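Local coordinates for protein tryptophanyl-tRNA synthetase (Thermus thermophilus, PDB 2EL7) that probably catalyses the ATP-dependent attachment of tryptophan to tRNA(Trp), working as a homodimeric class I aminoacyl-tRNA synthetase, at residues 132-137 against 156-161; 147-152 against 184-189; 161-166 against 173-178; 242-247 against 251-256; 257-260 against 264-267. All blocks are in the same frame, centred on the assembly; numbering follows the deposited sequence.

Contact 1 of 5, residues 132-137 against 156-161; sequences LQAADI and ELTREI
Thr-158 and Ala-134 meet where the segments of two helices cross at -67°, their CA atoms only 4.9 Å apart. A methyl group on one side and a short branched side chain on the other suit this closeness. The beta branch of Thr-158 divides the work. Its hydroxyl stands beside the backbone N, with chi1 at -54°, which brings OG1 within 3.6 Å of Ala-134 CB while also returning it to its own helix, where it is hydrogen-bonded to the carbonyl O of His-154. The buried polar atom is thereby satisfied and can lie against a methyl. The other branch, CG2, is anti to the N and faces the Ala-134 backbone and Ile-137, whose CG2 is 4.1 Å from it. Ile-137 also brings CD1 to 4.0 Å from Thr-158 OG1, its extended CG1 arm slanting across the threonine. One turn further along, Ile-161 lays CD1 against Ala-134 CB at 4.0 Å. With an alanine in place of Thr-158, a gap would probably open beside Ile-137 and the His-154 carbonyl would lose its hydroxyl partner. Helix 124-139, which also carries Asp-136 of the predicted tryptophan site, is thus seated on helix 153-169; Pro-176, leading into strand 177-179, touches Ile-137 and Thr-158, while Phe-97 of helix 89-99 adjoins Ile-161.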
# COMPACT_ATOMS: atom_id res chain seq x y z
N LEU A 132 4.46 3.13 5.56
CA LEU A 132 5.11 3.30 4.26
C LEU A 132 6.61 3.53 4.49
O LEU A 132 7.44 2.90 3.83
CB LEU A 132 4.53 4.49 3.50
CG LEU A 132 4.99 4.70 2.05
CD1 LEU A 132 4.57 3.54 1.24
CD2 LEU A 132 4.39 5.98 1.46
N GLN A 133 6.95 4.41 5.43
CA GLN A 133 8.36 4.68 5.75
C GLN A 133 9.06 3.40 6.25
O GLN A 133 10.22 3.14 5.91
CB GLN A 133 8.48 5.76 6.82
CG GLN A 133 8.06 7.16 6.40
CD GLN A 133 8.24 8.18 7.54
OE1 GLN A 133 7.54 8.11 8.57
NE2 GLN A 133 9.18 9.10 7.37
N ALA A 134 8.37 2.62 7.07
CA ALA A 134 8.96 1.37 7.57
C ALA A 134 9.32 0.39 6.43
O ALA A 134 10.33 -0.32 6.49
CB ALA A 134 8.00 0.70 8.55
N ALA A 135 8.47 0.32 5.41
CA ALA A 135 8.70 -0.59 4.29
C ALA A 135 9.83 -0.07 3.42
O ALA A 135 10.57 -0.82 2.83
CB ALA A 135 7.45 -0.73 3.48
N ASP A 136 9.94 1.25 3.34
CA ASP A 136 10.99 1.87 2.56
C ASP A 136 12.33 1.53 3.24
O ASP A 136 13.29 1.16 2.58
CB ASP A 136 10.75 3.39 2.52
CG ASP A 136 11.00 4.01 1.15
OD1 ASP A 136 11.11 3.27 0.14
OD2 ASP A 136 11.07 5.27 1.11
N ILE A 137 12.37 1.63 4.56
CA ILE A 137 13.57 1.33 5.32
C ILE A 137 13.94 -0.16 5.27
O ILE A 137 15.09 -0.51 4.97
CB ILE A 137 13.42 1.75 6.82
CG1 ILE A 137 13.31 3.28 6.94
CG2 ILE A 137 14.60 1.25 7.64
CD1 ILE A 137 13.15 3.77 8.35
N GLU A 156 11.30 3.73 15.72
CA GLU A 156 10.89 2.76 16.73
C GLU A 156 9.76 1.86 16.19
O GLU A 156 9.74 0.66 16.46
CB GLU A 156 10.44 3.46 18.03
CG GLU A 156 11.63 4.02 18.82
CD GLU A 156 11.26 5.07 19.90
OE1 GLU A 156 12.20 5.53 20.61
OE2 GLU A 156 10.06 5.43 20.04
N LEU A 157 8.84 2.43 15.42
CA LEU A 157 7.76 1.64 14.84
C LEU A 157 8.37 0.60 13.92
O LEU A 157 7.98 -0.57 13.94
CB LEU A 157 6.80 2.52 14.04
CG LEU A 157 5.67 1.78 13.31
CD1 LEU A 157 4.67 1.25 14.32
CD2 LEU A 157 4.99 2.69 12.29
N THR A 158 9.34 1.03 13.12
CA THR A 158 10.02 0.15 12.18
C THR A 158 10.69 -1.05 12.87
O THR A 158 10.59 -2.19 12.36
CB THR A 158 11.06 0.93 11.37
OG1 THR A 158 10.42 2.06 10.77
CG2 THR A 158 11.69 0.08 10.26
N ARG A 159 11.35 -0.82 14.01
CA ARG A 159 12.00 -1.93 14.71
C ARG A 159 10.92 -2.87 15.26
O ARG A 159 11.06 -4.08 15.19
CB ARG A 159 12.90 -1.46 15.88
CG ARG A 159 14.12 -0.62 15.48
CD ARG A 159 15.11 -0.49 16.66
NE ARG A 159 14.57 0.31 17.74
CZ ARG A 159 14.78 1.61 17.90
NH1 ARG A 159 14.23 2.26 18.92
NH2 ARG A 159 15.57 2.27 17.05
N GLU A 160 9.85 -2.30 15.80
CA GLU A 160 8.79 -3.13 16.33
C GLU A 160 8.26 -4.06 15.23
O GLU A 160 8.04 -5.24 15.48
CB GLU A 160 7.65 -2.26 16.91
CG GLU A 160 7.87 -1.89 18.39
CD GLU A 160 6.97 -0.76 18.89
OE1 GLU A 160 7.22 -0.23 20.00
OE2 GLU A 160 6.01 -0.39 18.18
N ILE A 161 8.07 -3.51 14.03
CA ILE A 161 7.57 -4.27 12.89
C ILE A 161 8.58 -5.32 12.45
O ILE A 161 8.20 -6.42 12.07
CB ILE A 161 7.23 -3.31 11.68
CG1 ILE A 161 6.00 -2.46 12.02
CG2 ILE A 161 6.96 -4.10 10.41
CD1 ILE A 161 5.67 -1.45 10.99

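Contact 2 of 5, residues 147-152 against 184-189; sequences VGEDQV and APRVPG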
# COMPACT_ATOMS: atom_id res chain seq x y z
N VAL A 147 17.90 11.01 11.21
CA VAL A 147 16.66 11.74 11.47
C VAL A 147 16.83 12.84 12.54
O VAL A 147 17.76 12.78 13.35
CB VAL A 147 15.56 10.79 11.98
CG1 VAL A 147 15.20 9.75 10.92
CG2 VAL A 147 16.04 10.12 13.26
N GLY A 148 15.92 13.82 12.53
CA GLY A 148 15.95 14.88 13.52
C GLY A 148 15.48 14.29 14.83
O GLY A 148 14.88 13.22 14.84
N GLU A 149 15.74 14.96 15.95
CA GLU A 149 15.33 14.40 17.23
C GLU A 149 13.82 14.18 17.39
O GLU A 149 13.39 13.30 18.14
CB GLU A 149 15.86 15.27 18.38
CG GLU A 149 15.94 16.76 18.09
CD GLU A 149 16.39 17.58 19.30
OE1 GLU A 149 16.63 18.80 19.15
OE2 GLU A 149 16.51 16.99 20.40
N ASP A 150 13.01 14.94 16.68
CA ASP A 150 11.57 14.77 16.80
C ASP A 150 11.03 13.83 15.74
O ASP A 150 9.87 13.95 15.34
CB ASP A 150 10.87 16.13 16.69
CG ASP A 150 11.28 16.91 15.44
OD1 ASP A 150 10.69 17.98 15.18
OD2 ASP A 150 12.20 16.44 14.72
N GLN A 151 11.85 12.89 15.27
CA GLN A 151 11.38 11.95 14.25
C GLN A 151 11.87 10.55 14.49
O GLN A 151 11.95 9.74 13.57
CB GLN A 151 11.84 12.39 12.88
CG GLN A 151 11.48 13.81 12.60
CD GLN A 151 11.62 14.13 11.17
OE1 GLN A 151 12.72 14.05 10.61
NE2 GLN A 151 10.51 14.49 10.53
N VAL A 152 12.18 10.29 15.74
CA VAL A 152 12.66 9.01 16.17
C VAL A 152 11.52 7.98 16.22
O VAL A 152 11.72 6.81 15.90
CB VAL A 152 13.35 9.16 17.54
CG1 VAL A 152 13.66 7.81 18.16
CG2 VAL A 152 14.63 9.94 17.35
N ALA A 184 25.56 19.12 14.90
CA ALA A 184 25.08 20.08 13.92
C ALA A 184 24.51 21.32 14.57
O ALA A 184 23.90 21.26 15.62
CB ALA A 184 24.02 19.46 13.04
N PRO A 185 24.71 22.48 13.94
CA PRO A 185 24.21 23.75 14.46
C PRO A 185 22.70 23.89 14.30
O PRO A 185 22.12 23.43 13.31
CB PRO A 185 24.96 24.78 13.62
CG PRO A 185 26.18 24.04 13.15
CD PRO A 185 25.64 22.70 12.82
N ARG A 186 22.06 24.52 15.27
CA ARG A 186 20.63 24.75 15.16
C ARG A 186 20.58 26.20 14.64
O ARG A 186 20.67 27.16 15.41
CB ARG A 186 19.94 24.60 16.53
CG ARG A 186 20.33 23.31 17.28
CD ARG A 186 20.08 22.01 16.48
NE ARG A 186 20.84 20.85 16.98
CZ ARG A 186 20.67 20.29 18.18
NH1 ARG A 186 21.42 19.25 18.54
NH2 ARG A 186 19.75 20.75 19.02
N VAL A 187 20.47 26.31 13.32
CA VAL A 187 20.47 27.59 12.61
C VAL A 187 19.23 28.48 12.75
O VAL A 187 18.13 28.11 12.36
CB VAL A 187 20.74 27.36 11.12
CG1 VAL A 187 20.95 28.69 10.42
CG2 VAL A 187 21.97 26.44 10.96
N PRO A 188 19.42 29.69 13.30
CA PRO A 188 18.35 30.68 13.50
C PRO A 188 17.87 31.39 12.23
O PRO A 188 18.66 31.65 11.32
CB PRO A 188 18.98 31.66 14.49
CG PRO A 188 20.44 31.57 14.18
CD PRO A 188 20.64 30.09 14.01
N GLY A 189 16.57 31.69 12.18
CA GLY A 189 15.99 32.34 11.02
C GLY A 189 16.36 33.81 10.88
O GLY A 189 16.84 34.42 11.83
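Glu-149 and Arg-186 reach toward each other from two loops, joined by a long salt bridge in which Glu-149 OE1 lies 3.7 Å from Arg-186 NH2. Along the second loop, Ala-184 comes first and contributes its carbonyl: Arg-186 NE sends a weak hydrogen bond to Ala-184 O at 3.4 Å. Pro-185 follows, stiffening the chain between donor and acceptor and resting on Tyr-246. Arg-186 itself is bent at chi2 (-56°), a fold that turns NE back to Ala-184 and leaves NH2 toward the glutamate. The carboxylate and guanidinium planes stand 65° apart, and OE1 is well out of the guanidinium plane, with no N-H aimed at it. The attraction is therefore one of charge alone, and on an exposed surface it is probably weak and easily rearranged. Long flexible side chains suit such a span. Val-187, buried, pairs through its backbone with Met-196 of the predicted KMSKS region; it and Gly-148, Glu-149 and Asp-150 are predicted ATP-binding residues. Pro-188 offers its carbonyl to the hydroxyl of Tyr-243. The first loop links strand 144-146 to helix 153-169, whereas the second follows strand 177-179 and packs on helix 239-247.

Contact 3 of 5, residues 161-166 against 173-178; sequences IARRFN and FPEPQA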
# COMPACT_ATOMS: atom_id res chain seq x y z
N ILE A 161 8.07 -3.51 14.03
CA ILE A 161 7.57 -4.27 12.89
C ILE A 161 8.58 -5.32 12.45
O ILE A 161 8.20 -6.42 12.07
CB ILE A 161 7.23 -3.31 11.68
CG1 ILE A 161 6.00 -2.46 12.02
CG2 ILE A 161 6.96 -4.10 10.41
CD1 ILE A 161 5.67 -1.45 10.99
N ALA A 162 9.86 -5.00 12.53
CA ALA A 162 10.87 -5.95 12.14
C ALA A 162 10.85 -7.13 13.09
O ALA A 162 10.88 -8.30 12.67
CB ALA A 162 12.23 -5.30 12.14
N ARG A 163 10.80 -6.84 14.39
CA ARG A 163 10.76 -7.89 15.38
C ARG A 163 9.54 -8.76 15.19
O ARG A 163 9.65 -9.99 15.20
CB ARG A 163 10.77 -7.32 16.80
CG ARG A 163 12.10 -6.66 17.19
CD ARG A 163 12.25 -6.56 18.70
NE ARG A 163 11.30 -5.64 19.28
CZ ARG A 163 11.48 -4.33 19.33
NH1 ARG A 163 12.60 -3.81 18.84
NH2 ARG A 163 10.55 -3.54 19.86
N ARG A 164 8.38 -8.14 14.98
CA ARG A 164 7.16 -8.90 14.79
C ARG A 164 7.27 -9.80 13.57
O ARG A 164 6.86 -10.96 13.63
CB ARG A 164 5.96 -7.95 14.64
CG ARG A 164 4.63 -8.65 14.75
CD ARG A 164 3.49 -7.63 14.93
NE ARG A 164 3.56 -6.84 16.17
CZ ARG A 164 3.79 -5.53 16.23
NH1 ARG A 164 3.83 -4.91 17.41
NH2 ARG A 164 4.00 -4.83 15.11
N PHE A 165 7.84 -9.27 12.49
CA PHE A 165 8.01 -10.04 11.27
C PHE A 165 9.01 -11.16 11.49
O PHE A 165 8.73 -12.32 11.16
CB PHE A 165 8.49 -9.15 10.11
CG PHE A 165 8.50 -9.85 8.76
CD1 PHE A 165 7.45 -9.67 7.85
CD2 PHE A 165 9.54 -10.72 8.42
CE1 PHE A 165 7.43 -10.35 6.61
CE2 PHE A 165 9.53 -11.41 7.19
CZ PHE A 165 8.48 -11.22 6.29
N ASN A 166 10.18 -10.83 12.04
CA ASN A 166 11.20 -11.86 12.27
C ASN A 166 10.71 -13.03 13.13
O ASN A 166 11.02 -14.19 12.83
CB ASN A 166 12.46 -11.25 12.90
CG ASN A 166 13.20 -10.31 11.94
OD1 ASN A 166 13.04 -10.37 10.71
ND2 ASN A 166 14.04 -9.45 12.50
N PHE A 173 14.59 -9.18 8.72
CA PHE A 173 14.96 -7.78 8.72
C PHE A 173 15.79 -7.30 9.90
O PHE A 173 15.65 -7.79 11.02
CB PHE A 173 13.68 -6.91 8.70
CG PHE A 173 12.82 -7.09 7.48
CD1 PHE A 173 11.60 -7.73 7.57
CD2 PHE A 173 13.20 -6.55 6.27
CE1 PHE A 173 10.75 -7.81 6.47
CE2 PHE A 173 12.36 -6.62 5.16
CZ PHE A 173 11.12 -7.26 5.26
N PRO A 174 16.67 -6.32 9.66
CA PRO A 174 17.51 -5.78 10.73
C PRO A 174 16.59 -4.82 11.44
O PRO A 174 15.58 -4.44 10.87
CB PRO A 174 18.61 -5.03 9.97
CG PRO A 174 17.81 -4.47 8.78
CD PRO A 174 17.04 -5.72 8.36
N GLU A 175 16.93 -4.43 12.66
CA GLU A 175 16.16 -3.46 13.44
C GLU A 175 16.92 -2.16 13.25
O GLU A 175 17.94 -1.94 13.88
CB GLU A 175 16.14 -3.85 14.92
CG GLU A 175 15.28 -5.07 15.21
CD GLU A 175 15.31 -5.49 16.66
OE1 GLU A 175 15.03 -4.64 17.53
OE2 GLU A 175 15.61 -6.67 16.93
N PRO A 176 16.43 -1.28 12.38
CA PRO A 176 17.16 -0.03 12.18
C PRO A 176 17.32 0.85 13.39
O PRO A 176 16.46 0.88 14.28
CB PRO A 176 16.36 0.66 11.07
CG PRO A 176 15.00 0.11 11.27
CD PRO A 176 15.21 -1.33 11.56
N GLN A 177 18.43 1.57 13.43
CA GLN A 177 18.70 2.48 14.51
C GLN A 177 18.74 3.90 13.97
O GLN A 177 19.20 4.14 12.86
CB GLN A 177 20.02 2.14 15.19
CG GLN A 177 19.88 1.06 16.25
CD GLN A 177 21.22 0.57 16.75
OE1 GLN A 177 22.13 1.37 17.02
NE2 GLN A 177 21.36 -0.76 16.90
N ALA A 178 18.22 4.84 14.76
CA ALA A 178 18.20 6.24 14.40
C ALA A 178 19.60 6.82 14.55
O ALA A 178 20.35 6.45 15.47
CB ALA A 178 17.25 6.99 15.30
O HOH W 1 14.30 -9.45 15.45
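The ring of Phe-173 turns its edge onto the face of Phe-165, with CE1 placed over the centre of that ring, 3.6 Å above its plane. The pair is T-shaped: the planes stand at 71° and the centroids are 5.0 Å apart. Phe-165 reaches this place with CG anti to its backbone N (chi1 -172°), and Val-321 of helix 296-324 touches both rings. Beside them Ala-162 keeps the approach tight, its CB 3.7 Å from Pro-174 O and also against the CB of Phe-173; a small residue lets the loop lie close to the helix. The loop returns the chain from helix 153-169 to strand 177-179, completing a beta-alpha-beta crossover that starts at strand 144-146, the two strands being parallel. Asn-166 secures this return by gripping the N-H and the C=O of Phe-173, which belong to successive peptide groups. Its OD1 accepts from Phe-173 N at 2.8 Å and its ND2 donates to Phe-173 O at 2.7 Å, both nearly straight and both on a lone pair in the carbonyl plane. Two bonds made by one flat group fix the rotation of the amide, and OD1 also receives the N-H of Thr-172. Toward the surface, Arg-163 bends at chi3 and forms a salt bridge, NH1 donating to Glu-175 OE1, 2.9 Å away. That oxygen sits in the guanidinium plane, yet the donor comes from above the carboxylate plane. A water accepts from Asn-166 ND2 at 3.0 Å and donates weakly to Glu-175 OE2.

Contact 4 of 5, residues 242-247 against 251-256; sequences TYLSYF and DLVEAL
An antiparallel helical hairpin brings Leu-244 of helix 239-247 against Val-253 and Leu-256 of helix 250-261, the short segments running at 156° to each other with their axes 9.6 Å apart. Such a hairpin, joined by a tight turn, is consistent with the helical part that follows the catalytic core in tryptophanyl-tRNA synthetases. Leu-244 is the central side chain. Its first torsion, chi1 -177°, swings CG away from the backbone N and out toward the partner helix, where it meets Val-253 tip to tip, its CG 3.8 Å from Val-253 CG2. That same methyl rests on the main chain, 3.7 Å from Leu-244 O, a fit that suits a short, branched valine, whose methyl can reach the neighbouring main chain. Leu-256, one turn on, crosses Leu-244 at about a right angle, and the two CD2 methyls stand 4.0 Å apart. No hydrogen bond or ion pair spans the segments, so the grip is apolar, although the contact is only partly buried. Tyr-243 and Phe-247 of the first helix, and Leu-252 of the second, pack on helix 267-294. Ser-245, at the solvent edge, keeps its hydroxyl on the carbonyl O of Phe-241 in its own helix, while OG lies 4.2 Å from Val-253 CG1.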
# COMPACT_ATOMS: atom_id res chain seq x y z
N THR A 242 26.28 34.92 14.65
CA THR A 242 26.04 33.47 14.68
C THR A 242 26.35 32.97 13.27
O THR A 242 27.14 32.04 13.08
CB THR A 242 24.58 33.16 15.04
OG1 THR A 242 24.32 33.59 16.38
CG2 THR A 242 24.30 31.67 14.93
N TYR A 243 25.73 33.61 12.28
CA TYR A 243 25.96 33.27 10.89
C TYR A 243 27.44 33.46 10.61
O TYR A 243 28.08 32.59 10.03
CB TYR A 243 25.19 34.19 9.96
CG TYR A 243 23.69 33.99 9.95
CD1 TYR A 243 22.89 34.76 9.11
CD2 TYR A 243 23.07 33.02 10.74
CE1 TYR A 243 21.51 34.58 9.06
CE2 TYR A 243 21.68 32.83 10.70
CZ TYR A 243 20.91 33.63 9.86
OH TYR A 243 19.53 33.52 9.83
N LEU A 244 27.99 34.59 11.04
CA LEU A 244 29.40 34.87 10.80
C LEU A 244 30.26 33.68 11.25
O LEU A 244 31.23 33.32 10.59
CB LEU A 244 29.84 36.13 11.56
CG LEU A 244 31.29 36.58 11.36
CD1 LEU A 244 31.47 37.12 9.95
CD2 LEU A 244 31.65 37.66 12.37
N SER A 245 29.88 33.09 12.37
CA SER A 245 30.61 31.95 12.94
C SER A 245 30.59 30.73 12.02
O SER A 245 31.58 29.99 11.91
CB SER A 245 29.98 31.58 14.28
OG SER A 245 29.84 32.75 15.07
N TYR A 246 29.45 30.53 11.37
CA TYR A 246 29.25 29.42 10.46
C TYR A 246 30.15 29.49 9.23
O TYR A 246 30.60 28.46 8.75
CB TYR A 246 27.82 29.41 9.95
CG TYR A 246 26.73 29.21 10.99
CD1 TYR A 246 25.41 29.56 10.71
CD2 TYR A 246 27.01 28.64 12.24
CE1 TYR A 246 24.40 29.34 11.62
CE2 TYR A 246 25.99 28.42 13.17
CZ TYR A 246 24.69 28.78 12.85
OH TYR A 246 23.66 28.60 13.76
N PHE A 247 30.41 30.70 8.75
CA PHE A 247 31.18 30.88 7.51
C PHE A 247 32.52 31.61 7.45
O PHE A 247 33.02 31.85 6.35
CB PHE A 247 30.28 31.52 6.48
CG PHE A 247 28.96 30.86 6.37
CD1 PHE A 247 27.84 31.41 7.00
CD2 PHE A 247 28.84 29.65 5.69
CE1 PHE A 247 26.63 30.77 6.97
CE2 PHE A 247 27.63 28.98 5.65
CZ PHE A 247 26.51 29.54 6.29
N ASP A 251 39.73 33.04 14.16
CA ASP A 251 40.57 34.22 14.31
C ASP A 251 39.86 35.50 13.90
O ASP A 251 39.71 36.42 14.70
CB ASP A 251 41.85 34.04 13.49
CG ASP A 251 42.88 33.17 14.20
OD1 ASP A 251 42.48 32.15 14.83
OD2 ASP A 251 44.08 33.49 14.14
N LEU A 252 39.40 35.55 12.66
CA LEU A 252 38.69 36.73 12.17
C LEU A 252 37.42 37.01 12.96
O LEU A 252 37.11 38.17 13.27
CB LEU A 252 38.36 36.56 10.68
CG LEU A 252 37.38 37.53 10.02
CD1 LEU A 252 37.69 38.98 10.43
CD2 LEU A 252 37.45 37.36 8.50
N VAL A 253 36.68 35.96 13.31
CA VAL A 253 35.43 36.13 14.05
C VAL A 253 35.66 36.62 15.48
O VAL A 253 34.95 37.50 15.96
CB VAL A 253 34.61 34.80 14.09
CG1 VAL A 253 33.42 34.96 15.04
CG2 VAL A 253 34.11 34.43 12.68
N GLU A 254 36.67 36.06 16.15
CA GLU A 254 36.98 36.44 17.53
C GLU A 254 37.38 37.91 17.65
O GLU A 254 36.94 38.62 18.57
CB GLU A 254 38.12 35.55 18.07
CG GLU A 254 39.51 36.01 17.64
CD GLU A 254 40.64 35.17 18.24
OE1 GLU A 254 41.79 35.67 18.27
OE2 GLU A 254 40.37 34.02 18.66
N ALA A 255 38.21 38.37 16.71
CA ALA A 255 38.70 39.75 16.69
C ALA A 255 37.59 40.73 16.38
O ALA A 255 37.53 41.82 16.97
CB ALA A 255 39.80 39.89 15.66
N LEU A 256 36.72 40.36 15.46
CA LEU A 256 35.61 41.22 15.07
C LEU A 256 34.67 41.39 16.25
O LEU A 256 34.10 42.46 16.46
CB LEU A 256 34.87 40.61 13.88
CG LEU A 256 34.72 41.40 12.57
CD1 LEU A 256 35.99 42.16 12.23
CD2 LEU A 256 34.36 40.41 11.47

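Contact 5 of 5, residues 257-260 against 264-267; sequences KEEY and GVGT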
# COMPACT_ATOMS: atom_id res chain seq x y z
N LYS A 257 34.51 40.32 17.04
CA LYS A 257 33.63 40.38 18.21
C LYS A 257 34.19 41.32 19.27
O LYS A 257 33.49 42.24 19.72
CB LYS A 257 33.42 38.98 18.81
CG LYS A 257 32.34 38.18 18.09
CD LYS A 257 31.95 36.93 18.85
CE LYS A 257 33.13 35.99 19.03
NZ LYS A 257 32.71 34.73 19.72
N GLU A 258 35.43 41.11 19.67
CA GLU A 258 36.06 41.97 20.66
C GLU A 258 35.79 43.43 20.24
O GLU A 258 35.31 44.24 21.04
CB GLU A 258 37.56 41.69 20.72
CG GLU A 258 38.25 42.19 21.99
CD GLU A 258 37.65 41.57 23.26
OE1 GLU A 258 37.62 40.32 23.36
OE2 GLU A 258 37.21 42.33 24.15
N GLU A 259 36.08 43.72 18.98
CA GLU A 259 35.90 45.05 18.40
C GLU A 259 34.43 45.51 18.36
O GLU A 259 34.15 46.69 18.51
CB GLU A 259 36.49 45.05 16.98
CG GLU A 259 36.97 46.38 16.45
CD GLU A 259 38.09 46.98 17.27
OE1 GLU A 259 39.02 46.24 17.65
OE2 GLU A 259 38.05 48.21 17.53
N TYR A 260 33.51 44.58 18.15
CA TYR A 260 32.09 44.93 18.10
C TYR A 260 31.66 45.40 19.49
O TYR A 260 30.79 46.26 19.64
CB TYR A 260 31.25 43.70 17.69
CG TYR A 260 29.76 43.97 17.51
CD1 TYR A 260 29.27 44.54 16.34
CD2 TYR A 260 28.85 43.63 18.51
CE1 TYR A 260 27.90 44.77 16.16
CE2 TYR A 260 27.48 43.86 18.35
CZ TYR A 260 27.01 44.43 17.17
OH TYR A 260 25.66 44.67 17.00
N GLY A 264 34.07 49.66 17.94
CA GLY A 264 35.13 50.01 17.02
C GLY A 264 34.64 49.76 15.60
O GLY A 264 34.54 50.68 14.80
N VAL A 265 34.33 48.50 15.31
CA VAL A 265 33.81 48.12 14.01
C VAL A 265 32.29 48.10 14.14
O VAL A 265 31.75 47.60 15.12
CB VAL A 265 34.31 46.71 13.56
CG1 VAL A 265 35.81 46.76 13.29
CG2 VAL A 265 33.99 45.67 14.64
N GLY A 266 31.61 48.66 13.14
CA GLY A 266 30.16 48.73 13.16
C GLY A 266 29.43 47.67 12.35
O GLY A 266 30.01 46.96 11.53
N THR A 267 28.14 47.58 12.61
CA THR A 267 27.26 46.63 11.95
C THR A 267 27.51 46.46 10.45
O THR A 267 27.73 45.34 9.97
CB THR A 267 25.78 47.04 12.23
OG1 THR A 267 25.40 46.56 13.52
CG2 THR A 267 24.83 46.47 11.19
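Gly-264 N donates to Glu-259 O at 3.0 Å, with an N-H...O angle of 164°, a bond reaching five residues back that ties the outgoing loop to the last turns of helix 250-261. The donor stands 19° off the carbonyl plane. Glycine suits this place: with Glu-259 in its present conformation, a beta carbon would probably run into OE2, which lies 3.5 Å from Gly-264 CA. The main side-chain meeting is that of Glu-259 with Val-265, which cross at about a right angle. Glu-259 folds back at chi2 (62°), so that its CB and CG, and not the charged end, are offered to the valine. Val-265 answers with both methyls: CG1 is 3.4 Å from Glu-259 CG, and CG2, wedged between its own backbone N and carbonyl carbon, is 3.5 Å from Glu-259 CB. The same CG2 comes to 3.7 Å from Tyr-260 N, so the branch fills the angle between the helix and the loop. A serine in place of Val-265 takes away both methyls and would probably leave Glu-259 CB and CG without their apolar cover and the glutamate freer to turn. Further on, Tyr-260 and Thr-267 point the same way side by side, Thr-267 OG1 at the ring edge, 4.0 Å from Tyr-260 OH. Phe-241 meets the tyrosine ring edge-to-face, while Gly-266 takes the N-cap position of helix 267-294. With one backbone hydrogen bond and, between Glu-259 and Val-265, contact through hydrocarbon only, this surface turn probably depends little on the glutamate's charge.

Overall arrangement
Contacts 1 and 3 form one neighbourhood, their centres about 7 Å apart on helix 153-169; they share Ile-161, and Arg-159 NH2 probably bonds Pro-176 O at 3.2 Å. Contact 1 includes Asp-136 of the predicted tryptophan site, and the side chain of Phe-173 in contact 3 lies about 10 Å from that of Asp-136. Contact 2, holding predicted ATP-binding residues, encloses contact 3 along the chain and links onward to contact 4 through the packing of Tyr-246 OH on Val-187 CA at 3.5 Å. Contacts 4 and 5 share helix 250-261, with centres about 11 Å apart. Contact 5 is remote from the predicted sites, its centre about 51 Å from that of contact 1.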